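Local structure of fimbrin (Schizosaccharomyces pombe, 1RT8) at residues R475-I480 / L504-S509; A287-L292 / I488-E493. The protein binds and crosslinks actin filaments, helping to develop and maintain cell polarity, and plays roles in cytokinesis, mating and spore formation. One frame throughout, in Å; residues are numbered along the deposited sequence.

How the contacts relate
Both contacts belong to the second actin-binding region of fimbrin, residues 268-513, and their centres lie about 11 Å apart. Along the chain the segments alternate: 287-292, 475-480, 488-493, 504-509. Contact 1 is internal to the fourth calponin-homology domain, joining helices 467-483 and 500-511. Contact 2 sets helix 282-296 of the third domain against the turn leading into helix 492-496, which lies between those two helices in sequence. Contacts 1 and 2 touch directly, for instance where Phe-506 CB meets Ile-490 CD1 at 3.5 Å. The same turn therefore borders the core of the fourth domain and carries the packing on to the third, within one actin-binding half of the molecule.

Contact 1. Residues R475-I480 / L504-S509; sequences RLAISI and LHFIGS
Ile-478 and Phe-506 have the closest CA atoms of segments 475-480 and 504-509, 8.5 Å apart, the two helical segments running in roughly the same direction. A single side chain bridges the separation. Phe-506 leaves its helix with CG trans to the backbone N (chi1 175°), which carries the ring straight across to the other helix. Its CE1 corner meets CG1 of Ile-478 at 4.2 Å, the two side chains passing at a slant, while CZ comes to 4.4 Å from the CB of Ala-477. The alanine offers only its CB here, against the far end of the ring. All three residues are buried, and the packing is purely apolar. One turn beyond the phenylalanine, Ser-509 folds back on its own helix and gives its OG proton to Phe-506 O over 2.6 Å, only 15° from the carbonyl plane. Val-444 of helix 442-451 touches both Ala-477 and the phenylalanine, so a third helix joins the cluster. Such packing, with an aromatic side chain bridging two helices, belongs to the hydrophobic core of the all-helical calponin-homology fold, here its fourth copy.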
loop_
_atom_site.group_PDB
_atom_site.type_symbol
_atom_site.label_atom_id
_atom_site.label_comp_id
_atom_site.label_asym_id
_atom_site.label_seq_id
_atom_site.Cartn_x
_atom_site.Cartn_y
_atom_site.Cartn_z
ATOM N N ARG A 475 -5.288 11.836 -11.648
ATOM C CA ARG A 475 -4.339 11.816 -10.538
ATOM C C ARG A 475 -4.551 13.030 -9.639
ATOM O O ARG A 475 -4.419 12.953 -8.412
ATOM C CB ARG A 475 -2.905 11.811 -11.080
ATOM C CG ARG A 475 -1.825 11.709 -10.014
ATOM C CD ARG A 475 -0.457 11.531 -10.655
ATOM N NE ARG A 475 -0.368 10.267 -11.381
ATOM C CZ ARG A 475 0.216 10.121 -12.569
ATOM N NH1 ARG A 475 0.767 11.161 -13.177
ATOM N NH2 ARG A 475 0.255 8.928 -13.146
ATOM N N LEU A 476 -4.870 14.157 -10.264
ATOM C CA LEU A 476 -5.123 15.391 -9.533
ATOM C C LEU A 476 -6.425 15.226 -8.752
ATOM O O LEU A 476 -6.510 15.611 -7.594
ATOM C CB LEU A 476 -5.253 16.572 -10.503
ATOM C CG LEU A 476 -5.665 17.910 -9.878
ATOM C CD1 LEU A 476 -4.578 18.385 -8.924
ATOM C CD2 LEU A 476 -5.909 18.946 -10.979
ATOM N N ALA A 477 -7.435 14.648 -9.398
ATOM C CA ALA A 477 -8.730 14.435 -8.757
ATOM C C ALA A 477 -8.588 13.539 -7.527
ATOM O O ALA A 477 -9.141 13.840 -6.464
ATOM C CB ALA A 477 -9.720 13.812 -9.756
ATOM N N ILE A 478 -7.849 12.439 -7.668
ATOM C CA ILE A 478 -7.653 11.521 -6.544
ATOM C C ILE A 478 -6.950 12.188 -5.365
ATOM O O ILE A 478 -7.349 11.996 -4.219
ATOM C CB ILE A 478 -6.860 10.266 -6.973
ATOM C CG1 ILE A 478 -7.736 9.398 -7.883
ATOM C CG2 ILE A 478 -6.394 9.492 -5.742
ATOM C CD1 ILE A 478 -7.023 8.208 -8.491
ATOM N N SER A 479 -5.911 12.972 -5.638
ATOM C CA SER A 479 -5.190 13.661 -4.574
ATOM C C SER A 479 -6.071 14.733 -3.914
ATOM O O SER A 479 -5.962 14.992 -2.710
ATOM C CB SER A 479 -3.908 14.305 -5.124
ATOM O OG SER A 479 -2.969 13.322 -5.553
ATOM N N ILE A 480 -6.934 15.371 -4.699
ATOM C CA ILE A 480 -7.810 16.397 -4.140
ATOM C C ILE A 480 -8.844 15.722 -3.232
ATOM O O ILE A 480 -9.184 16.226 -2.162
ATOM C CB ILE A 480 -8.550 17.185 -5.252
ATOM C CG1 ILE A 480 -7.562 18.086 -6.011
ATOM C CG2 ILE A 480 -9.682 18.016 -4.638
ATOM C CD1 ILE A 480 -8.199 18.892 -7.151
ATOM N N LEU A 504 -17.747 4.100 -9.685
ATOM C CA LEU A 504 -18.786 4.242 -8.666
ATOM C C LEU A 504 -18.175 4.268 -7.267
ATOM O O LEU A 504 -18.615 5.041 -6.414
ATOM C CB LEU A 504 -19.837 3.127 -8.806
ATOM C CG LEU A 504 -21.113 3.256 -7.948
ATOM C CD1 LEU A 504 -22.277 2.466 -8.564
ATOM C CD2 LEU A 504 -20.815 2.788 -6.547
ATOM N N HIS A 505 -17.156 3.441 -7.029
ATOM C CA HIS A 505 -16.468 3.416 -5.731
ATOM C C HIS A 505 -15.897 4.804 -5.420
ATOM O O HIS A 505 -16.002 5.296 -4.301
ATOM C CB HIS A 505 -15.331 2.382 -5.754
ATOM C CG HIS A 505 -14.338 2.524 -4.635
ATOM N ND1 HIS A 505 -13.089 3.081 -4.813
ATOM C CD2 HIS A 505 -14.404 2.164 -3.330
ATOM C CE1 HIS A 505 -12.428 3.059 -3.668
ATOM N NE2 HIS A 505 -13.205 2.508 -2.752
ATOM N N PHE A 506 -15.297 5.426 -6.424
ATOM C CA PHE A 506 -14.707 6.755 -6.273
ATOM C C PHE A 506 -15.787 7.787 -5.903
ATOM O O PHE A 506 -15.635 8.542 -4.944
ATOM C CB PHE A 506 -14.029 7.152 -7.589
ATOM C CG PHE A 506 -13.474 8.550 -7.595
ATOM C CD1 PHE A 506 -12.280 8.842 -6.950
ATOM C CD2 PHE A 506 -14.152 9.574 -8.247
ATOM C CE1 PHE A 506 -11.762 10.137 -6.954
ATOM C CE2 PHE A 506 -13.644 10.875 -8.258
ATOM C CZ PHE A 506 -12.446 11.156 -7.609
ATOM N N ILE A 507 -16.873 7.811 -6.670
ATOM C CA ILE A 507 -17.962 8.745 -6.418
ATOM C C ILE A 507 -18.557 8.507 -5.035
ATOM O O ILE A 507 -18.852 9.452 -4.294
ATOM C CB ILE A 507 -19.065 8.609 -7.485
ATOM C CG1 ILE A 507 -18.511 9.014 -8.850
ATOM C CG2 ILE A 507 -20.259 9.491 -7.133
ATOM C CD1 ILE A 507 -17.962 10.433 -8.895
ATOM N N GLY A 508 -18.729 7.242 -4.680
ATOM C CA GLY A 508 -19.274 6.937 -3.373
ATOM C C GLY A 508 -18.389 7.460 -2.257
ATOM O O GLY A 508 -18.878 7.882 -1.207
ATOM N N SER A 509 -17.080 7.435 -2.475
ATOM C CA SER A 509 -16.160 7.918 -1.456
ATOM C C SER A 509 -16.319 9.433 -1.309
ATOM O O SER A 509 -16.156 9.969 -0.216
ATOM C CB SER A 509 -14.713 7.581 -1.829
ATOM O OG SER A 509 -14.188 8.525 -2.754
#

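Contact 2. Residues A287-L292 / I488-E493; sequences ARVFTL and IFILPE
The ring of Phe-489 lies with one face over the backbone end of Leu-292, whose carbonyl carbon C sits 4.3 Å above the ring plane and over its centre, with the attached O on the same face. Towards the rim, CD2 of the ring takes the CB of Leu-292 at 3.8 Å. CG of Phe-489 lies anti to its own carbonyl carbon (chi1 -65°), so the ring and the carbonyl oxygen diverge and meet the helix at different points. That oxygen receives methyl groups rather than a donor of the helix: CD1 of Leu-292 lies 3.5 Å from Phe-489 O, and CG2 of Val-289 lies 3.6 Å from it. Val-289 serves two residues at once, with CG1 against the CB of Phe-489 at 4.0 Å and CG2 beside the CG2 of Ile-490, the two side chains lying alongside and pointing the same way. Ile-490 takes part through this short branch, although its CB starts out away from the helix. An alanine in place of Val-289 would lose both methyls and would probably open a gap beside Phe-489 and Ile-490, weakening the join. Within helix 282-296, Thr-291 OG1 donates to Ala-287 O over 2.8 Å, and the backbone N of Thr-291 reaches the same oxygen from the opposite face of its plane. The side chain of Phe-290 starts away from the turn and touches Leu-383, Val-386, Trp-387 and Met-390 of helix 379-397. On the other side of the turn, Ile-488 and Ile-490 rest on helix 500-511, and Pro-492 packs on helix 467-483. The contact thus wedges a loop of the fourth calponin-homology domain between its own helices and helix 282-296 of the third.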
loop_
_atom_site.group_PDB
_atom_site.type_symbol
_atom_site.label_atom_id
_atom_site.label_comp_id
_atom_site.label_asym_id
_atom_site.label_seq_id
_atom_site.Cartn_x
_atom_site.Cartn_y
_atom_site.Cartn_z
ATOM N N ALA A 287 -9.753 -6.670 -8.978
ATOM C CA ALA A 287 -9.153 -7.578 -8.008
ATOM C C ALA A 287 -8.172 -6.840 -7.097
ATOM O O ALA A 287 -8.179 -7.039 -5.880
ATOM C CB ALA A 287 -8.441 -8.740 -8.732
ATOM N N ARG A 288 -7.333 -5.989 -7.683
ATOM C CA ARG A 288 -6.356 -5.231 -6.904
ATOM C C ARG A 288 -7.020 -4.180 -6.021
ATOM O O ARG A 288 -6.564 -3.935 -4.912
ATOM C CB ARG A 288 -5.329 -4.571 -7.831
ATOM C CG ARG A 288 -4.197 -5.510 -8.245
ATOM C CD ARG A 288 -3.365 -4.929 -9.387
ATOM N NE ARG A 288 -2.305 -5.839 -9.831
ATOM C CZ ARG A 288 -1.198 -6.104 -9.137
ATOM N NH1 ARG A 288 -0.996 -5.531 -7.958
ATOM N NH2 ARG A 288 -0.289 -6.942 -9.626
ATOM N N VAL A 289 -8.091 -3.562 -6.519
ATOM C CA VAL A 289 -8.828 -2.556 -5.752
ATOM C C VAL A 289 -9.563 -3.225 -4.591
ATOM O O VAL A 289 -9.547 -2.720 -3.463
ATOM C CB VAL A 289 -9.862 -1.812 -6.639
ATOM C CG1 VAL A 289 -10.764 -0.941 -5.772
ATOM C CG2 VAL A 289 -9.131 -0.948 -7.675
ATOM N N PHE A 290 -10.210 -4.354 -4.870
ATOM C CA PHE A 290 -10.945 -5.091 -3.846
ATOM C C PHE A 290 -9.975 -5.633 -2.800
ATOM O O PHE A 290 -10.308 -5.696 -1.610
ATOM C CB PHE A 290 -11.741 -6.253 -4.468
ATOM C CG PHE A 290 -12.869 -5.819 -5.372
ATOM C CD1 PHE A 290 -13.571 -6.758 -6.125
ATOM C CD2 PHE A 290 -13.240 -4.486 -5.465
ATOM C CE1 PHE A 290 -14.623 -6.376 -6.953
ATOM C CE2 PHE A 290 -14.295 -4.087 -6.295
ATOM C CZ PHE A 290 -14.989 -5.037 -7.040
ATOM N N THR A 291 -8.782 -6.031 -3.243
ATOM C CA THR A 291 -7.761 -6.553 -2.342
ATOM C C THR A 291 -7.369 -5.464 -1.350
ATOM O O THR A 291 -7.271 -5.719 -0.156
ATOM C CB THR A 291 -6.488 -7.001 -3.100
ATOM O OG1 THR A 291 -6.762 -8.210 -3.817
ATOM C CG2 THR A 291 -5.332 -7.247 -2.124
ATOM N N LEU A 292 -7.147 -4.255 -1.852
ATOM C CA LEU A 292 -6.780 -3.143 -0.985
ATOM C C LEU A 292 -7.928 -2.881 -0.020
ATOM O O LEU A 292 -7.716 -2.708 1.178
ATOM C CB LEU A 292 -6.504 -1.884 -1.814
ATOM C CG LEU A 292 -5.230 -1.853 -2.669
ATOM C CD1 LEU A 292 -5.325 -0.726 -3.688
ATOM C CD2 LEU A 292 -4.007 -1.662 -1.766
ATOM N N ILE A 488 -9.831 6.348 -0.936
ATOM C CA ILE A 488 -9.896 5.862 -2.314
ATOM C C ILE A 488 -8.892 4.750 -2.584
ATOM O O ILE A 488 -7.707 4.887 -2.283
ATOM C CB ILE A 488 -9.623 7.030 -3.282
ATOM C CG1 ILE A 488 -10.631 8.145 -3.013
ATOM C CG2 ILE A 488 -9.713 6.570 -4.724
ATOM C CD1 ILE A 488 -10.306 9.429 -3.695
ATOM N N PHE A 489 -9.367 3.657 -3.172
ATOM C CA PHE A 489 -8.504 2.525 -3.463
ATOM C C PHE A 489 -8.237 2.313 -4.947
ATOM O O PHE A 489 -7.628 1.313 -5.325
ATOM C CB PHE A 489 -9.090 1.244 -2.861
ATOM C CG PHE A 489 -9.140 1.252 -1.360
ATOM C CD1 PHE A 489 -10.350 1.113 -0.689
ATOM C CD2 PHE A 489 -7.977 1.403 -0.618
ATOM C CE1 PHE A 489 -10.399 1.126 0.705
ATOM C CE2 PHE A 489 -8.013 1.416 0.787
ATOM C CZ PHE A 489 -9.231 1.278 1.444
ATOM N N ILE A 490 -8.696 3.237 -5.785
ATOM C CA ILE A 490 -8.460 3.122 -7.219
ATOM C C ILE A 490 -7.270 3.977 -7.642
ATOM O O ILE A 490 -6.752 4.763 -6.854
ATOM C CB ILE A 490 -9.685 3.573 -8.046
ATOM C CG1 ILE A 490 -10.042 5.031 -7.721
ATOM C CG2 ILE A 490 -10.863 2.662 -7.762
ATOM C CD1 ILE A 490 -11.083 5.620 -8.675
ATOM N N LEU A 491 -6.841 3.799 -8.887
ATOM C CA LEU A 491 -5.743 4.562 -9.464
ATOM C C LEU A 491 -6.316 5.423 -10.595
ATOM O O LEU A 491 -7.448 5.209 -11.048
ATOM C CB LEU A 491 -4.667 3.631 -10.032
ATOM C CG LEU A 491 -3.722 2.901 -9.066
ATOM C CD1 LEU A 491 -2.860 1.919 -9.858
ATOM C CD2 LEU A 491 -2.846 3.903 -8.330
ATOM N N PRO A 492 -5.544 6.412 -11.066
ATOM C CA PRO A 492 -6.018 7.279 -12.145
ATOM C C PRO A 492 -6.519 6.502 -13.366
ATOM O O PRO A 492 -7.556 6.829 -13.959
ATOM C CB PRO A 492 -4.789 8.123 -12.464
ATOM C CG PRO A 492 -4.119 8.254 -11.115
ATOM C CD PRO A 492 -4.226 6.848 -10.569
ATOM N N GLU A 493 -5.781 5.462 -13.728
ATOM C CA GLU A 493 -6.116 4.659 -14.888
ATOM C C GLU A 493 -7.507 4.031 -14.828
ATOM O O GLU A 493 -8.108 3.750 -15.860
ATOM C CB GLU A 493 -5.058 3.569 -15.086
ATOM C CG GLU A 493 -5.129 2.451 -14.072
ATOM C CD GLU A 493 -4.186 1.318 -14.407
ATOM O OE1 GLU A 493 -3.015 1.365 -13.976
ATOM O OE2 GLU A 493 -4.612 0.387 -15.114
#